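Local coordinates for RNA-binding protein Lsm (Halobacterium salinarum R1, PDB 6TFL), which probably binds RNA and assembles into a ring of seven identical subunits that carries calcium ions and uridine, at residues A[19-24]-A[42-47]. Numbering follows the deposited sequence.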
ATOM      1  N   VAL A  19     -14.534  -3.397  23.330  1.00 38.44           N
ATOM      2  CA  VAL A  19     -13.243  -2.922  22.848  1.00 40.08           C
ATOM      3  C   VAL A  19     -13.429  -1.507  22.322  1.00 36.94           C
ATOM      4  O   VAL A  19     -14.540  -1.084  21.996  1.00 39.98           O
ATOM      5  CB  VAL A  19     -12.637  -3.809  21.723  1.00 41.64           C
ATOM      6  CG1 VAL A  19     -12.461  -5.254  22.178  1.00 33.35           C
ATOM      7  CG2 VAL A  19     -13.486  -3.736  20.461  1.00 33.29           C
ATOM      8  N   THR A  20     -12.324  -0.771  22.245  1.00 38.56           N
ATOM      9  CA  THR A  20     -12.313   0.532  21.589  1.00 40.27           C
ATOM     10  C   THR A  20     -11.328   0.496  20.431  1.00 36.44           C
ATOM     11  O   THR A  20     -10.175   0.078  20.592  1.00 37.63           O
ATOM     12  CB  THR A  20     -11.975   1.662  22.559  1.00 39.23           C
ATOM     13  OG1 THR A  20     -13.009   1.737  23.540  1.00 51.15           O
ATOM     14  CG2 THR A  20     -11.924   3.000  21.834  1.00 40.15           C
ATOM     15  N   VAL A  21     -11.811   0.899  19.265  1.00 36.15           N
ATOM     16  CA  VAL A  21     -11.028   0.973  18.044  1.00 37.64           C
ATOM     17  C   VAL A  21     -10.849   2.437  17.691  1.00 39.40           C
ATOM     18  O   VAL A  21     -11.833   3.183  17.608  1.00 39.57           O
ATOM     19  CB  VAL A  21     -11.719   0.227  16.896  1.00 38.39           C
ATOM     20  CG1 VAL A  21     -10.844   0.252  15.654  1.00 36.19           C
ATOM     21  CG2 VAL A  21     -12.022  -1.189  17.320  1.00 39.07           C
ATOM     22  N   ARG A  22      -9.605   2.846  17.474  1.00 40.98           N
ATOM     23  CA  ARG A  22      -9.293   4.220  17.114  1.00 38.39           C
ATOM     24  C   ARG A  22      -8.776   4.252  15.681  1.00 40.79           C
ATOM     25  O   ARG A  22      -7.868   3.491  15.327  1.00 40.02           O
ATOM     26  CB  ARG A  22      -8.279   4.815  18.088  1.00 38.59           C
ATOM     27  CG  ARG A  22      -7.818   6.234  17.749  1.00 53.73           C
ATOM     28  CD  ARG A  22      -6.849   6.768  18.818  1.00 69.99           C
ATOM     29  NE  ARG A  22      -5.475   6.925  18.329  1.00 70.18           N
ATOM     30  CZ  ARG A  22      -4.397   6.550  19.015  1.00 72.70           C
ATOM     31  NH1 ARG A  22      -4.544   5.984  20.211  1.00 68.38           N
ATOM     32  NH2 ARG A  22      -3.175   6.735  18.507  1.00 65.39           N
ATOM     33  N   LEU A  23      -9.349   5.133  14.866  1.00 41.23           N
ATOM     34  CA  LEU A  23      -9.029   5.219  13.445  1.00 45.84           C
ATOM     35  C   LEU A  23      -8.028   6.331  13.152  1.00 39.34           C
ATOM     36  O   LEU A  23      -7.826   7.241  13.953  1.00 43.33           O
ATOM     37  CB  LEU A  23     -10.303   5.426  12.618  1.00 37.38           C
ATOM     38  CG  LEU A  23     -11.339   4.330  12.841  1.00 40.42           C
ATOM     39  CD1 LEU A  23     -12.413   4.419  11.781  1.00 48.59           C
ATOM     40  CD2 LEU A  23     -10.666   2.963  12.829  1.00 33.15           C
ATOM     41  N   LYS A  24      -7.406   6.246  11.972  1.00 42.52           N
ATOM     42  CA  LYS A  24      -6.399   7.235  11.590  1.00 42.23           C
ATOM     43  C   LYS A  24      -6.974   8.639  11.542  1.00 48.20           C
ATOM     44  O   LYS A  24      -6.252   9.607  11.793  1.00 43.23           O
ATOM     45  CB  LYS A  24      -5.777   6.879  10.242  1.00 35.99           C
ATOM     46  CG  LYS A  24      -4.999   5.589  10.277  1.00 43.68           C
ATOM     47  CD  LYS A  24      -4.395   5.235   8.934  1.00 39.43           C
ATOM     48  CE  LYS A  24      -3.650   3.921   9.058  1.00 42.91           C
ATOM     49  NZ  LYS A  24      -2.977   3.573   7.793  1.00 61.82           N
ATOM     50  N   VAL A  42     -12.579  -5.336  11.511  1.00 35.21           N
ATOM     51  CA  VAL A  42     -13.295  -5.744  12.711  1.00 33.49           C
ATOM     52  C   VAL A  42     -14.774  -5.433  12.527  1.00 37.35           C
ATOM     53  O   VAL A  42     -15.160  -4.551  11.749  1.00 34.57           O
ATOM     54  CB  VAL A  42     -12.749  -5.070  14.000  1.00 32.83           C
ATOM     55  CG1 VAL A  42     -11.314  -5.496  14.271  1.00 31.45           C
ATOM     56  CG2 VAL A  42     -12.834  -3.546  13.917  1.00 34.35           C
ATOM     57  N   VAL A  43     -15.608  -6.190  13.244  1.00 31.35           N
ATOM     58  CA  VAL A  43     -17.027  -5.892  13.398  1.00 29.17           C
ATOM     59  C   VAL A  43     -17.269  -5.485  14.851  1.00 34.79           C
ATOM     60  O   VAL A  43     -16.943  -6.240  15.777  1.00 35.51           O
ATOM     61  CB  VAL A  43     -17.904  -7.091  13.006  1.00 35.97           C
ATOM     62  CG1 VAL A  43     -19.369  -6.677  12.929  1.00 29.81           C
ATOM     63  CG2 VAL A  43     -17.434  -7.695  11.692  1.00 34.72           C
ATOM     64  N   ILE A  44     -17.834  -4.295  15.049  1.00 38.53           N
ATOM     65  CA  ILE A  44     -18.085  -3.729  16.372  1.00 38.70           C
ATOM     66  C   ILE A  44     -19.586  -3.506  16.513  1.00 44.30           C
ATOM     67  O   ILE A  44     -20.199  -2.848  15.663  1.00 41.23           O
ATOM     68  CB  ILE A  44     -17.326  -2.401  16.580  1.00 38.21           C
ATOM     69  CG1 ILE A  44     -15.835  -2.554  16.308  1.00 33.83           C
ATOM     70  CG2 ILE A  44     -17.531  -1.895  17.972  1.00 41.69           C
ATOM     71  CD1 ILE A  44     -15.152  -3.522  17.222  1.00 40.24           C
ATOM     72  N   GLU A  45     -20.172  -4.030  17.594  1.00 41.85           N
ATOM     73  CA  GLU A  45     -21.607  -3.905  17.864  1.00 44.40           C
ATOM     74  C   GLU A  45     -21.807  -3.249  19.224  1.00 46.48           C
ATOM     75  O   GLU A  45     -21.518  -3.851  20.265  1.00 42.33           O
ATOM     76  CB  GLU A  45     -22.307  -5.262  17.805  1.00 40.66           C
ATOM     77  CG  GLU A  45     -22.155  -5.947  16.453  1.00 52.29           C
ATOM     78  CD  GLU A  45     -23.056  -7.169  16.280  1.00 78.00           C
ATOM     79  OE1 GLU A  45     -22.876  -7.903  15.272  1.00 70.10           O
ATOM     80  OE2 GLU A  45     -23.940  -7.391  17.147  1.00 80.72           O
ATOM     81  N   GLY A  46     -22.265  -2.001  19.204  1.00 54.03           N
ATOM     82  CA  GLY A  46     -22.701  -1.308  20.394  1.00 53.31           C
ATOM     83  C   GLY A  46     -24.194  -1.102  20.297  1.00 53.29           C
ATOM     84  O   GLY A  46     -24.964  -2.054  20.462  1.00 51.00           O
ATOM     85  N   GLU A  47     -24.626   0.124  19.998  1.00 62.30           N
ATOM     86  CA  GLU A  47     -26.040   0.311  19.704  1.00 69.52           C
ATOM     87  C   GLU A  47     -26.382  -0.089  18.276  1.00 63.83           C
ATOM     88  O   GLU A  47     -27.529  -0.468  18.014  1.00 58.72           O
ATOM     89  CB  GLU A  47     -26.476   1.754  19.987  1.00 76.05           C
ATOM     90  CG  GLU A  47     -27.662   1.806  20.971  1.00 90.15           C
ATOM     91  CD  GLU A  47     -27.990   3.202  21.496  1.00 93.94           C
ATOM     92  OE1 GLU A  47     -29.194   3.477  21.718  1.00 83.59           O
ATOM     93  OE2 GLU A  47     -27.053   4.011  21.696  1.00 90.85           O
TER
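Val42 meets Val21 at the start of strand 42-45. The touch is methyl to methyl, with Val42 CG2 4.2 Å from Val21 CG2. Both side chains leave their backbones pointing at the opposing strand. Leu33 of strand 32-36 and Ile52 of strand 49-52 also pack on Val42, and Ile52 reaches Val21 as well. The side chain of Val42 is about 9 Å from a bound uridine.

No hydrogen bond joins the two segments. Strand 19-23 pairs with strands 28-30 and 57-61, whereas strand 42-45 is the middle strand of a second antiparallel sheet. The segment axes come within 9.1 Å and run at 124° to each other. This is the Sm fold, a small, strongly bent antiparallel barrel of the SH3 clan, and the contact lies in its apolar interior.

Ile44 reaches both valines of strand 19-23. Its CG1 stands beside the backbone N (chi1 -54°), and a further bend at the second torsion brings CD1 to the two side chains. CD1 lies 3.6 Å from Val19 CG2 and 3.9 Å from Val21 CG2. Ile44 crosses Val21 at a slant, with CG1 4.2 Å from Val21 CG2. Val21 turns CG1 anti to its own N (chi1 -177°), leaving CG2 as the branch that meets both Val42 and Ile44. All four residues are buried. Leu33 packs against Val19 and Ile44 too, bridging the two strands from within the same chain.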